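Local coordinates for protein glycerol dehydratase (Clostridium butyricum, PDB 1R9D) that probably dehydrates glycerol without vitamin B12, as a glycyl-radical lyase of the pyruvate formate lyase-like family, at residues A23-E28 with E79-Q84; T105-Q110 with G334-Y339. One frame throughout, in Å; residues are numbered along the deposited sequence.

Contact 1: residues A23-E28 with E79-Q84; sequences AKPCVE and EPRSSQ
Glu28 and Glu79 each reach over to the other loop, where the carboxylate takes a backbone N-H; the side chains cross at about a right angle. Glu28 OE2 receives Glu79 N at 3.0 Å, almost straight and on its syn lone pair. Its chain spans the gap by running extended beyond CG, which lies anti to the carbonyl carbon (chi1 -74°). Glu79 instead bends at chi2, and its OE2 is met on the anti side by Lys24 N, 3.0 Å away. The carboxylates are turned steeply against each other, and Lys78 N adds a second backbone donor at Glu28 OE1. At the Glu28 end the loops, which precede helices 30-40 and 92-97, meet in a single parallel beta bridge, Val27 with Ser83: Ser83 N bonds to Cys26 O and Glu28 N to Ser83 O, both 2.9 Å. At the other end Ala23 CB packs 3.8 Å from Pro80 CB. Ser82 OG accepts Cys26 N at 3.2 Å while donating to Pro80 O from above the carbonyl plane. The Gln84 amide stands nearly perpendicular to the Glu28 carboxylate; a water lies between Gln84 NE2 and Glu28 OE1, accepting from the amide, while Gln84 OE1 takes Arg31 N.

Contact 2: residues T105-Q110 with G334-Y339; sequences TGDAFQ and GGYPMY
Asp107 presents its carboxylate to two successive backbone N-H groups, a small worked case of an acidic side chain holding a distant loop by its main chain. OD1 receives Gly335 N through its syn lone pair at 2.9 Å, nearly straight (172°), and OD2 receives Tyr336 N at 2.8 Å, on the syn side but 31° out of the carboxylate plane. A weak second bond runs from Gly335 N to OD2. Gly335 helps to present these N-H groups by adopting positive phi, where a CB would press against the carbonyl O of Gly334. The Tyr336 side chain returns the grip: its OH donates to Ala108 O, 2.6 Å away, in the carbonyl plane and on a lone pair. Chi1 of -59° sets CG beside its own backbone N, and the ring lies along 107-109, with CE2 within 3.5 Å of Asp107 CA. The same ring turns its edge toward the face of Phe109 in an offset edge-to-face pair, with centroids 5.4 Å apart and perpendicular planes; Tyr336 CE2 and Phe109 CE1 approach to 3.6 Å. Farther out, Arg104 NH1 bonds to Asp107 O, and the Tyr336 ring also touches Asn322. Ser643 OG and Tyr764 OH bond to Gly334 N and O; Tyr764 directly follows Gly763, the predicted radical site, and bound glycerol lies about 7 Å from the Pro337 side chain. The buried carboxylate meets two N-H donors, which probably stabilise its negative charge, while the hydroxyl bond fixes the far end of the phenol and the perpendicular Phe109 ring probably restrains its turning.

How the contacts relate
From the N terminus, the chain leaves helix 11-22 through 23-28, passes helices 30-40 and 47-61, and returns at 79-84, where contact 1 closes a loop of 50 intervening residues. Only afterwards does 105-110 open contact 2, whose far larger loop of 223 mostly helical residues closes at 334-339, just before strand 341-344. The two loops are therefore in series, neither nested nor crossing, yet the contact centres lie 11 Å apart. Gln110 joins them through probable backbone hydrogen bonds to Pro25 and Val27, and the Arg81 guanidinium, which bonds to Gln767 through NH1, packs with NH2 against Tyr336 CD1. Together they tie the N-terminal helical region to the approach to the five-stranded sheet that begins with 341-344.

Contact 1: residues A23-E28 with E79-Q84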
loop_
_atom_site.group_PDB
_atom_site.type_symbol
_atom_site.label_atom_id
_atom_site.label_comp_id
_atom_site.label_asym_id
_atom_site.label_seq_id
_atom_site.Cartn_x
_atom_site.Cartn_y
_atom_site.Cartn_z
ATOM N N ALA A 23 3.039 41.483 -13.549
ATOM C CA ALA A 23 3.769 40.233 -13.675
ATOM C C ALA A 23 3.390 39.529 -14.968
ATOM O O ALA A 23 2.332 39.791 -15.549
ATOM C CB ALA A 23 3.469 39.325 -12.480
ATOM N N LYS A 24 4.270 38.647 -15.422
ATOM C CA LYS A 24 4.039 37.862 -16.624
ATOM C C LYS A 24 4.039 36.411 -16.151
ATOM O O LYS A 24 5.086 35.763 -16.098
ATOM C CB LYS A 24 5.162 38.104 -17.634
ATOM C CG LYS A 24 5.272 39.565 -18.058
ATOM C CD LYS A 24 6.542 39.833 -18.851
ATOM C CE LYS A 24 6.671 41.316 -19.186
ATOM N NZ LYS A 24 7.978 41.639 -19.838
ATOM N N PRO A 25 2.856 35.892 -15.778
ATOM C CA PRO A 25 2.715 34.515 -15.295
ATOM C C PRO A 25 3.550 33.518 -16.086
ATOM O O PRO A 25 3.490 33.481 -17.311
ATOM C CB PRO A 25 1.215 34.258 -15.431
ATOM C CG PRO A 25 0.635 35.601 -15.130
ATOM C CD PRO A 25 1.530 36.515 -15.951
ATOM N N CYS A 26 4.333 32.710 -15.378
ATOM C CA CYS A 26 5.162 31.714 -16.036
ATOM C C CYS A 26 5.211 30.414 -15.249
ATOM O O CYS A 26 4.669 30.314 -14.147
ATOM C CB CYS A 26 6.587 32.240 -16.214
ATOM S SG CYS A 26 7.502 32.390 -14.664
ATOM N N VAL A 27 5.867 29.425 -15.842
ATOM C CA VAL A 27 6.036 28.114 -15.237
ATOM C C VAL A 27 7.508 27.974 -14.870
ATOM O O VAL A 27 8.382 28.082 -15.734
ATOM C CB VAL A 27 5.669 26.997 -16.226
ATOM C CG1 VAL A 27 5.921 25.632 -15.592
ATOM C CG2 VAL A 27 4.215 27.134 -16.642
ATOM N N GLU A 28 7.778 27.759 -13.587
ATOM C CA GLU A 28 9.146 27.604 -13.117
ATOM C C GLU A 28 9.435 26.129 -12.870
ATOM O O GLU A 28 8.512 25.340 -12.642
ATOM C CB GLU A 28 9.360 28.467 -11.866
ATOM C CG GLU A 28 9.456 29.957 -12.231
ATOM C CD GLU A 28 9.516 30.902 -11.044
ATOM O OE1 GLU A 28 9.838 30.459 -9.921
ATOM O OE2 GLU A 28 9.253 32.111 -11.246
ATOM N N GLU A 79 9.075 34.899 -10.100
ATOM C CA GLU A 79 8.218 35.848 -10.818
ATOM C C GLU A 79 6.870 35.836 -10.091
ATOM O O GLU A 79 6.382 34.774 -9.708
ATOM C CB GLU A 79 8.028 35.388 -12.269
ATOM C CG GLU A 79 7.072 36.236 -13.127
ATOM C CD GLU A 79 7.639 37.598 -13.510
ATOM O OE1 GLU A 79 8.876 37.765 -13.471
ATOM O OE2 GLU A 79 6.846 38.499 -13.872
ATOM N N PRO A 80 6.252 37.010 -9.883
ATOM C CA PRO A 80 4.963 36.990 -9.185
ATOM C C PRO A 80 3.875 36.299 -10.001
ATOM O O PRO A 80 4.007 36.123 -11.210
ATOM C CB PRO A 80 4.650 38.473 -8.976
ATOM C CG PRO A 80 6.013 39.133 -9.011
ATOM C CD PRO A 80 6.697 38.392 -10.126
ATOM N N ARG A 81 2.810 35.882 -9.325
ATOM C CA ARG A 81 1.682 35.253 -10.001
ATOM C C ARG A 81 2.078 34.122 -10.948
ATOM O O ARG A 81 1.500 33.984 -12.031
ATOM C CB ARG A 81 0.925 36.330 -10.783
ATOM C CG ARG A 81 -0.555 36.069 -10.967
ATOM C CD ARG A 81 -1.176 37.167 -11.810
ATOM N NE ARG A 81 -2.626 37.025 -11.913
ATOM C CZ ARG A 81 -3.383 37.738 -12.739
ATOM N NH1 ARG A 81 -2.824 38.643 -13.534
ATOM N NH2 ARG A 81 -4.697 37.546 -12.773
ATOM N N SER A 82 3.053 33.309 -10.545
ATOM C CA SER A 82 3.506 32.206 -11.385
ATOM C C SER A 82 3.249 30.839 -10.756
ATOM O O SER A 82 2.681 30.753 -9.673
ATOM C CB SER A 82 4.987 32.383 -11.716
ATOM O OG SER A 82 5.167 33.591 -12.441
ATOM N N SER A 83 3.668 29.776 -11.437
ATOM C CA SER A 83 3.422 28.418 -10.951
ATOM C C SER A 83 4.596 27.441 -11.010
ATOM O O SER A 83 5.360 27.420 -11.977
ATOM C CB SER A 83 2.243 27.820 -11.734
ATOM O OG SER A 83 2.050 26.441 -11.449
ATOM N N GLN A 84 4.728 26.628 -9.965
ATOM C CA GLN A 84 5.757 25.598 -9.920
ATOM C C GLN A 84 5.096 24.389 -10.581
ATOM O O GLN A 84 3.905 24.430 -10.915
ATOM C CB GLN A 84 6.138 25.237 -8.476
ATOM C CG GLN A 84 6.916 26.294 -7.689
ATOM C CD GLN A 84 8.346 26.486 -8.186
ATOM O OE1 GLN A 84 8.899 25.629 -8.869
ATOM N NE2 GLN A 84 8.951 27.613 -7.825
HETATM O O HOH W 1 -0.127 39.285 -14.298
HETATM O O HOH W 2 8.613 23.602 -10.472
HETATM O O HOH W 3 11.408 29.046 -8.525
#

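Contact 2: residues T105-Q110 with G334-Y339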
loop_
_atom_site.group_PDB
_atom_site.type_symbol
_atom_site.label_atom_id
_atom_site.label_comp_id
_atom_site.label_asym_id
_atom_site.label_seq_id
_atom_site.Cartn_x
_atom_site.Cartn_y
_atom_site.Cartn_z
ATOM N N THR A 105 -4.789 32.320 -25.577
ATOM C CA THR A 105 -5.430 33.631 -25.553
ATOM C C THR A 105 -5.468 34.012 -24.081
ATOM O O THR A 105 -4.748 34.906 -23.633
ATOM C CB THR A 105 -6.882 33.583 -26.055
ATOM O OG1 THR A 105 -7.098 32.388 -26.812
ATOM C CG2 THR A 105 -7.166 34.786 -26.935
ATOM N N GLY A 106 -6.314 33.312 -23.333
ATOM C CA GLY A 106 -6.430 33.559 -21.908
ATOM C C GLY A 106 -5.603 32.531 -21.159
ATOM O O GLY A 106 -5.217 31.515 -21.730
ATOM N N ASP A 107 -5.338 32.789 -19.884
ATOM C CA ASP A 107 -4.549 31.879 -19.055
ATOM C C ASP A 107 -3.235 31.482 -19.716
ATOM O O ASP A 107 -2.833 30.322 -19.666
ATOM C CB ASP A 107 -5.351 30.617 -18.720
ATOM C CG ASP A 107 -6.516 30.898 -17.787
ATOM O OD1 ASP A 107 -7.582 31.331 -18.270
ATOM O OD2 ASP A 107 -6.359 30.698 -16.564
ATOM N N ALA A 108 -2.571 32.448 -20.337
ATOM C CA ALA A 108 -1.303 32.169 -20.991
ATOM C C ALA A 108 -0.187 32.111 -19.954
ATOM O O ALA A 108 -0.219 32.824 -18.948
ATOM C CB ALA A 108 -1.000 33.248 -22.033
ATOM N N PHE A 109 0.788 31.243 -20.195
ATOM C CA PHE A 109 1.937 31.115 -19.307
ATOM C C PHE A 109 3.214 31.164 -20.135
ATOM O O PHE A 109 3.260 30.652 -21.255
ATOM C CB PHE A 109 1.918 29.791 -18.533
ATOM C CG PHE A 109 1.011 29.792 -17.336
ATOM C CD1 PHE A 109 -0.341 29.492 -17.465
ATOM C CD2 PHE A 109 1.516 30.077 -16.073
ATOM C CE1 PHE A 109 -1.173 29.474 -16.351
ATOM C CE2 PHE A 109 0.692 30.061 -14.953
ATOM C CZ PHE A 109 -0.655 29.759 -15.092
ATOM N N GLN A 110 4.244 31.786 -19.576
ATOM C CA GLN A 110 5.536 31.872 -20.243
ATOM C C GLN A 110 6.403 30.767 -19.643
ATOM O O GLN A 110 6.144 30.307 -18.533
ATOM C CB GLN A 110 6.194 33.230 -19.969
ATOM C CG GLN A 110 5.320 34.437 -20.279
ATOM C CD GLN A 110 4.781 34.416 -21.693
ATOM O OE1 GLN A 110 5.543 34.317 -22.655
ATOM N NE2 GLN A 110 3.460 34.506 -21.829
ATOM N N GLY A 334 -11.077 28.782 -15.743
ATOM C CA GLY A 334 -10.471 29.929 -16.401
ATOM C C GLY A 334 -10.180 31.151 -15.554
ATOM O O GLY A 334 -10.870 31.421 -14.574
ATOM N N GLY A 335 -9.139 31.895 -15.936
ATOM C CA GLY A 335 -8.789 33.113 -15.220
ATOM C C GLY A 335 -7.771 33.024 -14.092
ATOM O O GLY A 335 -7.861 33.785 -13.126
ATOM N N TYR A 336 -6.806 32.109 -14.205
ATOM C CA TYR A 336 -5.768 31.938 -13.181
ATOM C C TYR A 336 -6.347 31.804 -11.770
ATOM O O TYR A 336 -5.807 32.381 -10.826
ATOM C CB TYR A 336 -4.830 33.146 -13.168
ATOM C CG TYR A 336 -4.110 33.454 -14.461
ATOM C CD1 TYR A 336 -4.131 34.746 -14.989
ATOM C CD2 TYR A 336 -3.346 32.487 -15.116
ATOM C CE1 TYR A 336 -3.404 35.072 -16.135
ATOM C CE2 TYR A 336 -2.614 32.807 -16.268
ATOM C CZ TYR A 336 -2.649 34.102 -16.766
ATOM O OH TYR A 336 -1.919 34.440 -17.891
ATOM N N PRO A 337 -7.436 31.032 -11.597
ATOM C CA PRO A 337 -8.052 30.871 -10.274
ATOM C C PRO A 337 -7.425 29.877 -9.292
ATOM O O PRO A 337 -6.985 28.799 -9.684
ATOM C CB PRO A 337 -9.479 30.467 -10.626
ATOM C CG PRO A 337 -9.245 29.548 -11.785
ATOM C CD PRO A 337 -8.217 30.313 -12.621
ATOM N N MET A 338 -7.405 30.256 -8.013
ATOM C CA MET A 338 -6.895 29.395 -6.944
ATOM C C MET A 338 -8.032 29.055 -5.983
ATOM O O MET A 338 -7.909 28.148 -5.158
ATOM C CB MET A 338 -5.756 30.071 -6.171
ATOM C CG MET A 338 -4.446 30.158 -6.953
ATOM S SD MET A 338 -3.960 28.611 -7.732
ATOM C CE MET A 338 -3.698 27.540 -6.298
ATOM N N TYR A 339 -9.129 29.802 -6.090
ATOM C CA TYR A 339 -10.320 29.587 -5.256
ATOM C C TYR A 339 -10.086 29.540 -3.743
ATOM O O TYR A 339 -10.597 28.652 -3.061
ATOM C CB TYR A 339 -11.020 28.289 -5.676
ATOM C CG TYR A 339 -11.266 28.150 -7.161
ATOM C CD1 TYR A 339 -10.344 27.503 -7.984
ATOM C CD2 TYR A 339 -12.422 28.670 -7.748
ATOM C CE1 TYR A 339 -10.565 27.373 -9.350
ATOM C CE2 TYR A 339 -12.652 28.548 -9.116
ATOM C CZ TYR A 339 -11.724 27.901 -9.911
ATOM O OH TYR A 339 -11.948 27.783 -11.265
#